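Local atomic coordinates of O-phospho-L-seryl-tRNA:Cys-tRNA synthase (Methanocaldococcus jannaschii DSM 2661, PDB entry 5X6B), a protein that probably converts O-phosphoseryl-tRNA(Cys) to cysteinyl-tRNA(Cys), using a pyridoxal phosphate cofactor carried on a lysine. Residues Asp203-Asn208 and Leu348-Thr353; Lys323-Val328 and Ile341-His346. All coordinates share one frame; numbering follows the deposited sequence.

How the contacts relate
Both contacts lie on the same side of the chain's centre, their own centres about 10 Å apart, and contact 2 is nested inside the long chain excursion closed by contact 1. Contact 1 is the more buried: it brings a loop of the large mixed-sheet region against strand 349-352 of the small antiparallel sheet, and it combines one ion pair with packing of a tyrosine and a leucine. Contact 2 is local and only partly buried, tying helix 317-331 to the loop leading into that same strand, with an arginine gripping a backbone carbonyl at its outer part. The two touch directly, since N208 OD1 probably accepts from I341 N at 2.9 Å.

Contact 1. Residues Asp203-Asn208 and Leu348-Thr353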
ATOM      1  N   ASP B 203      11.943  -4.300 -22.594  1.00 44.38           N
ATOM      2  CA  ASP B 203      11.302  -3.060 -23.010  1.00 56.59           C
ATOM      3  C   ASP B 203       9.793  -3.177 -22.890  1.00 51.34           C
ATOM      4  O   ASP B 203       9.247  -4.281 -22.896  1.00 51.88           O
ATOM      5  CB  ASP B 203      11.670  -2.686 -24.442  1.00 42.87           C
ATOM      6  CG  ASP B 203      11.285  -3.756 -25.436  1.00 59.67           C
ATOM      7  OD1 ASP B 203      11.681  -4.930 -25.243  1.00 46.04           O
ATOM      8  OD2 ASP B 203      10.549  -3.425 -26.390  1.00 60.01           O
ATOM      9  N   GLY B 204       9.126  -2.030 -22.809  1.00 49.54           N
ATOM     10  CA  GLY B 204       7.691  -1.986 -22.613  1.00 46.27           C
ATOM     11  C   GLY B 204       6.901  -1.762 -23.883  1.00 51.59           C
ATOM     12  O   GLY B 204       5.706  -1.474 -23.834  1.00 65.36           O
ATOM     13  N   GLU B 205       7.560  -1.892 -25.026  1.00 57.62           N
ATOM     14  CA  GLU B 205       6.865  -1.747 -26.300  1.00 61.83           C
ATOM     15  C   GLU B 205       6.744  -3.088 -27.015  1.00 59.96           C
ATOM     16  O   GLU B 205       5.768  -3.342 -27.715  1.00 65.14           O
ATOM     17  CB  GLU B 205       7.579  -0.735 -27.199  1.00 66.62           C
ATOM     18  CG  GLU B 205       6.816  -0.384 -28.472  1.00 60.44           C
ATOM     19  CD  GLU B 205       5.503   0.332 -28.200  1.00 70.56           C
ATOM     20  OE1 GLU B 205       5.346   0.915 -27.106  1.00 82.12           O
ATOM     21  OE2 GLU B 205       4.626   0.313 -29.086  1.00 77.62           O
ATOM     22  N   TYR B 206       7.735  -3.950 -26.824  1.00 54.87           N
ATOM     23  CA  TYR B 206       7.767  -5.219 -27.535  1.00 59.64           C
ATOM     24  C   TYR B 206       7.902  -6.392 -26.574  1.00 54.35           C
ATOM     25  O   TYR B 206       7.543  -7.518 -26.908  1.00 58.33           O
ATOM     26  CB  TYR B 206       8.912  -5.226 -28.556  1.00 67.69           C
ATOM     27  CG  TYR B 206       8.796  -4.119 -29.584  1.00 65.00           C
ATOM     28  CD1 TYR B 206       7.862  -4.197 -30.607  1.00 64.93           C
ATOM     29  CD2 TYR B 206       9.612  -2.993 -29.526  1.00 56.95           C
ATOM     30  CE1 TYR B 206       7.739  -3.192 -31.544  1.00 59.81           C
ATOM     31  CE2 TYR B 206       9.496  -1.978 -30.463  1.00 56.54           C
ATOM     32  CZ  TYR B 206       8.557  -2.087 -31.469  1.00 60.68           C
ATOM     33  OH  TYR B 206       8.424  -1.092 -32.409  1.00 56.13           O
ATOM     34  N   GLY B 207       8.410  -6.121 -25.379  1.00 51.54           N
ATOM     35  CA  GLY B 207       8.564  -7.160 -24.380  1.00 51.35           C
ATOM     36  C   GLY B 207       9.677  -8.129 -24.724  1.00 56.87           C
ATOM     37  O   GLY B 207       9.560  -9.331 -24.487  1.00 53.68           O
ATOM     38  N   ASN B 208      10.755  -7.603 -25.296  1.00 57.13           N
ATOM     39  CA  ASN B 208      11.930  -8.406 -25.613  1.00 48.53           C
ATOM     40  C   ASN B 208      12.867  -8.532 -24.424  1.00 45.85           C
ATOM     41  O   ASN B 208      13.282  -7.534 -23.840  1.00 61.78           O
ATOM     42  CB  ASN B 208      12.692  -7.809 -26.796  1.00 43.44           C
ATOM     43  CG  ASN B 208      11.935  -7.923 -28.095  1.00 53.27           C
ATOM     44  OD1 ASN B 208      11.131  -8.838 -28.281  1.00 65.14           O
ATOM     45  ND2 ASN B 208      12.189  -6.991 -29.010  1.00 48.71           N
ATOM     46  N   LEU B 348       4.399  -9.675 -22.305  1.00 56.36           N
ATOM     47  CA  LEU B 348       3.920  -8.506 -23.030  1.00 45.79           C
ATOM     48  C   LEU B 348       3.922  -8.805 -24.523  1.00 55.91           C
ATOM     49  O   LEU B 348       4.976  -9.007 -25.120  1.00 52.49           O
ATOM     50  CB  LEU B 348       4.784  -7.279 -22.720  1.00 51.49           C
ATOM     51  CG  LEU B 348       4.242  -5.873 -23.026  1.00 52.45           C
ATOM     52  CD1 LEU B 348       5.141  -4.825 -22.390  1.00 59.22           C
ATOM     53  CD2 LEU B 348       4.086  -5.588 -24.516  1.00 52.58           C
ATOM     54  N   ILE B 349       2.742  -8.814 -25.131  1.00 51.60           N
ATOM     55  CA  ILE B 349       2.639  -9.097 -26.554  1.00 45.42           C
ATOM     56  C   ILE B 349       2.229  -7.869 -27.355  1.00 58.55           C
ATOM     57  O   ILE B 349       1.272  -7.178 -27.001  1.00 56.13           O
ATOM     58  CB  ILE B 349       1.617 -10.216 -26.834  1.00 61.97           C
ATOM     59  CG1 ILE B 349       1.872 -11.428 -25.940  1.00 53.34           C
ATOM     60  CG2 ILE B 349       1.655 -10.620 -28.296  1.00 58.77           C
ATOM     61  CD1 ILE B 349       0.783 -12.480 -26.046  1.00 50.83           C
ATOM     62  N   LYS B 350       2.948  -7.606 -28.441  1.00 63.85           N
ATOM     63  CA  LYS B 350       2.529  -6.579 -29.385  1.00 62.73           C
ATOM     64  C   LYS B 350       2.201  -7.192 -30.745  1.00 64.68           C
ATOM     65  O   LYS B 350       3.077  -7.725 -31.429  1.00 57.24           O
ATOM     66  CB  LYS B 350       3.604  -5.506 -29.536  1.00 65.76           C
ATOM     67  CG  LYS B 350       3.172  -4.334 -30.405  1.00 68.69           C
ATOM     68  CD  LYS B 350       4.241  -3.256 -30.442  1.00 77.90           C
ATOM     69  CE  LYS B 350       3.793  -2.050 -31.243  1.00 67.13           C
ATOM     70  NZ  LYS B 350       4.838  -0.991 -31.261  1.00 79.95           N
ATOM     71  N   PHE B 351       0.929  -7.120 -31.123  1.00 59.79           N
ATOM     72  CA  PHE B 351       0.473  -7.640 -32.404  1.00 56.40           C
ATOM     73  C   PHE B 351       0.346  -6.537 -33.439  1.00 63.68           C
ATOM     74  O   PHE B 351      -0.158  -5.454 -33.144  1.00 70.00           O
ATOM     75  CB  PHE B 351      -0.891  -8.333 -32.274  1.00 64.75           C
ATOM     76  CG  PHE B 351      -0.855  -9.650 -31.550  1.00 69.29           C
ATOM     77  CD1 PHE B 351      -0.158 -10.727 -32.071  1.00 64.74           C
ATOM     78  CD2 PHE B 351      -1.563  -9.824 -30.370  1.00 67.69           C
ATOM     79  CE1 PHE B 351      -0.140 -11.944 -31.412  1.00 68.16           C
ATOM     80  CE2 PHE B 351      -1.550 -11.035 -29.707  1.00 63.14           C
ATOM     81  CZ  PHE B 351      -0.837 -12.098 -30.230  1.00 63.72           C
ATOM     82  N   GLU B 352       0.786  -6.818 -34.658  1.00 68.60           N
ATOM     83  CA  GLU B 352       0.364  -6.017 -35.792  1.00 65.56           C
ATOM     84  C   GLU B 352      -0.965  -6.592 -36.249  1.00 70.45           C
ATOM     85  O   GLU B 352      -1.062  -7.787 -36.539  1.00 72.36           O
ATOM     86  CB  GLU B 352       1.394  -6.043 -36.917  1.00 73.83           C
ATOM     87  CG  GLU B 352       1.019  -5.172 -38.104  1.00 82.15           C
ATOM     88  CD  GLU B 352       2.002  -5.296 -39.246  1.00 80.36           C
ATOM     89  OE1 GLU B 352       2.909  -6.152 -39.160  1.00 77.81           O
ATOM     90  OE2 GLU B 352       1.870  -4.534 -40.224  1.00 92.42           O
ATOM     91  N   THR B 353      -1.995  -5.755 -36.295  1.00 72.23           N
ATOM     92  CA  THR B 353      -3.346  -6.244 -36.542  1.00 66.31           C
ATOM     93  C   THR B 353      -4.025  -5.558 -37.723  1.00 63.51           C
ATOM     94  O   THR B 353      -4.932  -4.752 -37.535  1.00 72.43           O
ATOM     95  CB  THR B 353      -4.228  -6.069 -35.287  1.00 74.30           C
ATOM     96  OG1 THR B 353      -4.288  -4.683 -34.927  1.00 70.56           O
ATOM     97  CG2 THR B 353      -3.659  -6.861 -34.118  1.00 55.27           C
TER
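E205 and K350 form the salt bridge of this contact, with E205 OE2 2.5 Å from K350 NZ. The ammonium meets the carboxylate oxygen through the anti lone pair, on the side away from OE1. K350 is fully extended beyond CG, with CG anti to the backbone N (chi1 -174°), which carries NZ across to the glutamate; E205 instead bends at chi2 (65°) to bring its carboxylate back. A long, weak ion pair links NZ also to E389.

Packing runs along the same lysine. K350 and Y206 pass at a slant, with K350 CD 3.7 Å from Y206 CE1, while E205 CG lies over one face of that ring. L348 points toward the loop and packs CD1 3.8 Å from G204 CA. G207 CA comes 4.1 Å from L348 O, where a side chain would run into that oxygen; its positive phi also suits glycine.

The contact joins the loop following strand 194-200 of the large mixed sheet to strand 349-352, the middle strand of a three-stranded antiparallel sheet.

Hydrogen bonds within the loop fix its shape. D203 OD2 accepts from Y206 N, 2.9 Å away and well above the carboxylate plane, an Asx motif, and D203 OD1 takes N208 N at 2.8 Å on its syn side.

Contact 2. Residues Lys323-Val328 and Ile341-His346; sequences KTRYVV and IKPKEH
The guanidinium of R325 has P343 over one face and the carbonyl of K344 at its edge. P343 CB sits 3.9 Å above the guanidinium plane, offset toward the rim, on a proline preceded by a cis peptide bond. At the edge, K344 O lies in the guanidinium plane and is gripped side-on by two nitrogens, R325 NE and NH2, each 2.8 Å from K344 O. The NE bond runs in the carbonyl plane, whereas NH2 approaches from above it; neither is straight, as expected when two donors converge on one oxygen. The pair of bonds restrains rotation of the guanidinium.

R325 NH2 also makes a salt bridge to the next residue, 3.0 Å from E345 OE2, with the carboxylate plane turned 82° from that of the guanidinium. R325 reaches these partners because its chain is extended from CG to NE, spanning the distance from the helix to the loop.

Beside the arginine the packing is mostly aliphatic. T324 CG2 packs 3.9 Å from K344 CB and also sets its methyl against the carbonyl oxygen of H346, while V328 CG2 lies 4.1 Å from K344 CG; both side chains cross the lysine at about a right angle. The bends of K344 at chi2 and chi3 hold CB and CG against T324 and V328 and turn NZ away from the helix, where it bonds L348 O.

The loop 341-346 links strand 337-338 to strand 349-352. From helix 317-331, T324, V327 and V328 pack on I349 of strand 349-352, while Y326 and V327 touch helix 399-415.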
ATOM      1  N   LYS B 323       0.968 -19.506 -21.236  1.00 41.94           N
ATOM      2  CA  LYS B 323      -0.278 -18.786 -21.490  1.00 45.83           C
ATOM      3  C   LYS B 323      -0.071 -17.791 -22.614  1.00 50.01           C
ATOM      4  O   LYS B 323      -0.925 -17.632 -23.492  1.00 46.04           O
ATOM      5  CB  LYS B 323      -0.771 -18.052 -20.241  1.00 53.35           C
ATOM      6  CG  LYS B 323      -1.080 -18.932 -19.042  1.00 46.94           C
ATOM      7  CD  LYS B 323      -1.451 -18.061 -17.856  1.00 50.49           C
ATOM      8  CE  LYS B 323      -1.555 -18.865 -16.576  1.00 53.13           C
ATOM      9  NZ  LYS B 323      -1.666 -17.966 -15.391  1.00 47.02           N
ATOM     10  N   THR B 324       1.079 -17.127 -22.568  1.00 45.27           N
ATOM     11  CA  THR B 324       1.435 -16.100 -23.532  1.00 45.83           C
ATOM     12  C   THR B 324       1.553 -16.679 -24.935  1.00 52.88           C
ATOM     13  O   THR B 324       0.956 -16.168 -25.888  1.00 51.61           O
ATOM     14  CB  THR B 324       2.766 -15.432 -23.149  1.00 57.10           C
ATOM     15  OG1 THR B 324       2.664 -14.879 -21.832  1.00 47.67           O
ATOM     16  CG2 THR B 324       3.131 -14.341 -24.141  1.00 39.53           C
ATOM     17  N   ARG B 325       2.327 -17.751 -25.056  1.00 49.07           N
ATOM     18  CA  ARG B 325       2.576 -18.360 -26.355  1.00 48.00           C
ATOM     19  C   ARG B 325       1.319 -19.000 -26.922  1.00 53.30           C
ATOM     20  O   ARG B 325       1.143 -19.046 -28.139  1.00 49.75           O
ATOM     21  CB  ARG B 325       3.703 -19.384 -26.256  1.00 44.72           C
ATOM     22  CG  ARG B 325       5.031 -18.743 -25.920  1.00 53.98           C
ATOM     23  CD  ARG B 325       6.170 -19.734 -25.876  1.00 55.69           C
ATOM     24  NE  ARG B 325       7.400 -19.080 -25.440  1.00 56.40           N
ATOM     25  CZ  ARG B 325       8.555 -19.706 -25.243  1.00 75.38           C
ATOM     26  NH1 ARG B 325       8.650 -21.013 -25.446  1.00 73.34           N
ATOM     27  NH2 ARG B 325       9.618 -19.021 -24.841  1.00 78.43           N
ATOM     28  N   TYR B 326       0.442 -19.482 -26.042  1.00 52.67           N
ATOM     29  CA  TYR B 326      -0.859 -19.982 -26.471  1.00 42.95           C
ATOM     30  C   TYR B 326      -1.648 -18.882 -27.169  1.00 52.69           C
ATOM     31  O   TYR B 326      -2.273 -19.114 -28.200  1.00 62.17           O
ATOM     32  CB  TYR B 326      -1.658 -20.525 -25.287  1.00 60.33           C
ATOM     33  CG  TYR B 326      -3.096 -20.854 -25.630  1.00 57.02           C
ATOM     34  CD1 TYR B 326      -3.427 -22.041 -26.273  1.00 55.05           C
ATOM     35  CD2 TYR B 326      -4.123 -19.970 -25.317  1.00 59.67           C
ATOM     36  CE1 TYR B 326      -4.740 -22.337 -26.591  1.00 63.90           C
ATOM     37  CE2 TYR B 326      -5.438 -20.261 -25.632  1.00 68.23           C
ATOM     38  CZ  TYR B 326      -5.740 -21.445 -26.264  1.00 59.64           C
ATOM     39  OH  TYR B 326      -7.046 -21.726 -26.575  1.00 54.99           O
ATOM     40  N   VAL B 327      -1.607 -17.683 -26.597  1.00 56.21           N
ATOM     41  CA  VAL B 327      -2.299 -16.529 -27.165  1.00 51.33           C
ATOM     42  C   VAL B 327      -1.720 -16.141 -28.522  1.00 57.05           C
ATOM     43  O   VAL B 327      -2.468 -15.922 -29.479  1.00 59.51           O
ATOM     44  CB  VAL B 327      -2.233 -15.312 -26.213  1.00 58.44           C
ATOM     45  CG1 VAL B 327      -2.789 -14.073 -26.884  1.00 35.42           C
ATOM     46  CG2 VAL B 327      -2.985 -15.608 -24.915  1.00 52.24           C
ATOM     47  N   VAL B 328      -0.393 -16.060 -28.603  1.00 58.55           N
ATOM     48  CA  VAL B 328       0.274 -15.706 -29.856  1.00 54.10           C
ATOM     49  C   VAL B 328      -0.038 -16.712 -30.962  1.00 65.88           C
ATOM     50  O   VAL B 328      -0.488 -16.329 -32.045  1.00 67.45           O
ATOM     51  CB  VAL B 328       1.806 -15.607 -29.686  1.00 61.82           C
ATOM     52  CG1 VAL B 328       2.490 -15.588 -31.046  1.00 60.60           C
ATOM     53  CG2 VAL B 328       2.175 -14.366 -28.887  1.00 47.51           C
ATOM     54  N   ILE B 341      10.850 -10.259 -30.737  1.00 46.37           N
ATOM     55  CA  ILE B 341      11.514 -11.553 -30.760  1.00 49.31           C
ATOM     56  C   ILE B 341      10.543 -12.731 -30.611  1.00 60.36           C
ATOM     57  O   ILE B 341       9.729 -12.766 -29.685  1.00 57.12           O
ATOM     58  CB  ILE B 341      12.574 -11.622 -29.638  1.00 55.12           C
ATOM     59  CG1 ILE B 341      13.678 -10.592 -29.895  1.00 55.11           C
ATOM     60  CG2 ILE B 341      13.136 -13.032 -29.502  1.00 52.01           C
ATOM     61  CD1 ILE B 341      14.761 -10.546 -28.826  1.00 50.04           C
ATOM     62  N   LYS B 342      10.631 -13.687 -31.535  1.00 67.85           N
ATOM     63  CA  LYS B 342       9.898 -14.951 -31.433  1.00 50.41           C
ATOM     64  C   LYS B 342      10.840 -16.095 -31.063  1.00 54.86           C
ATOM     65  O   LYS B 342      11.947 -16.183 -31.591  1.00 63.32           O
ATOM     66  CB  LYS B 342       9.188 -15.283 -32.745  1.00 52.01           C
ATOM     67  CG  LYS B 342       8.041 -14.367 -33.106  1.00 58.33           C
ATOM     68  CD  LYS B 342       7.395 -14.804 -34.416  1.00 74.00           C
ATOM     69  CE  LYS B 342       6.252 -13.879 -34.812  1.00 73.52           C
ATOM     70  NZ  LYS B 342       5.763 -14.149 -36.194  1.00 88.56           N
ATOM     71  N   PRO B 343      10.406 -16.980 -30.155  1.00 65.89           N
ATOM     72  CA  PRO B 343       9.129 -16.930 -29.439  1.00 61.79           C
ATOM     73  C   PRO B 343       9.194 -16.028 -28.210  1.00 62.79           C
ATOM     74  O   PRO B 343      10.291 -15.682 -27.768  1.00 63.39           O
ATOM     75  CB  PRO B 343       8.913 -18.383 -29.031  1.00 61.19           C
ATOM     76  CG  PRO B 343      10.297 -18.890 -28.806  1.00 62.87           C
ATOM     77  CD  PRO B 343      11.161 -18.206 -29.836  1.00 71.72           C
ATOM     78  N   LYS B 344       8.037 -15.665 -27.664  1.00 65.91           N
ATOM     79  CA  LYS B 344       7.981 -14.780 -26.507  1.00 47.63           C
ATOM     80  C   LYS B 344       8.707 -15.364 -25.305  1.00 53.46           C
ATOM     81  O   LYS B 344       8.467 -16.504 -24.917  1.00 56.34           O
ATOM     82  CB  LYS B 344       6.531 -14.479 -26.130  1.00 47.09           C
ATOM     83  CG  LYS B 344       5.783 -13.596 -27.116  1.00 49.24           C
ATOM     84  CD  LYS B 344       6.489 -12.267 -27.342  1.00 59.49           C
ATOM     85  CE  LYS B 344       6.659 -11.470 -26.057  1.00 61.31           C
ATOM     86  NZ  LYS B 344       7.246 -10.122 -26.331  1.00 59.75           N
ATOM     87  N   GLU B 345       9.613 -14.576 -24.733  1.00 61.16           N
ATOM     88  CA  GLU B 345      10.231 -14.923 -23.460  1.00 66.90           C
ATOM     89  C   GLU B 345       9.752 -13.919 -22.415  1.00 50.22           C
ATOM     90  O   GLU B 345      10.378 -13.731 -21.373  1.00 44.52           O
ATOM     91  CB  GLU B 345      11.758 -14.932 -23.565  1.00 56.00           C
ATOM     92  CG  GLU B 345      12.368 -16.328 -23.708  1.00 74.97           C
ATOM     93  CD  GLU B 345      12.048 -17.247 -22.539  1.00 81.71           C
ATOM     94  OE1 GLU B 345      12.069 -16.779 -21.379  1.00 85.51           O
ATOM     95  OE2 GLU B 345      11.770 -18.441 -22.785  1.00 82.89           O
ATOM     96  N   HIS B 346       8.625 -13.282 -22.720  1.00 43.46           N
ATOM     97  CA  HIS B 346       7.954 -12.371 -21.801  1.00 54.61           C
ATOM     98  C   HIS B 346       6.466 -12.361 -22.138  1.00 57.02           C
ATOM     99  O   HIS B 346       6.072 -12.782 -23.223  1.00 59.27           O
ATOM    100  CB  HIS B 346       8.544 -10.964 -21.897  1.00 50.00           C
ATOM    101  CG  HIS B 346       8.072 -10.026 -20.826  1.00 45.37           C
ATOM    102  ND1 HIS B 346       7.019  -9.155 -21.013  1.00 48.17           N
ATOM    103  CD2 HIS B 346       8.525  -9.808 -19.571  1.00 39.17           C
ATOM    104  CE1 HIS B 346       6.843  -8.442 -19.914  1.00 50.81           C
ATOM    105  NE2 HIS B 346       7.742  -8.815 -19.022  1.00 44.87           N
TER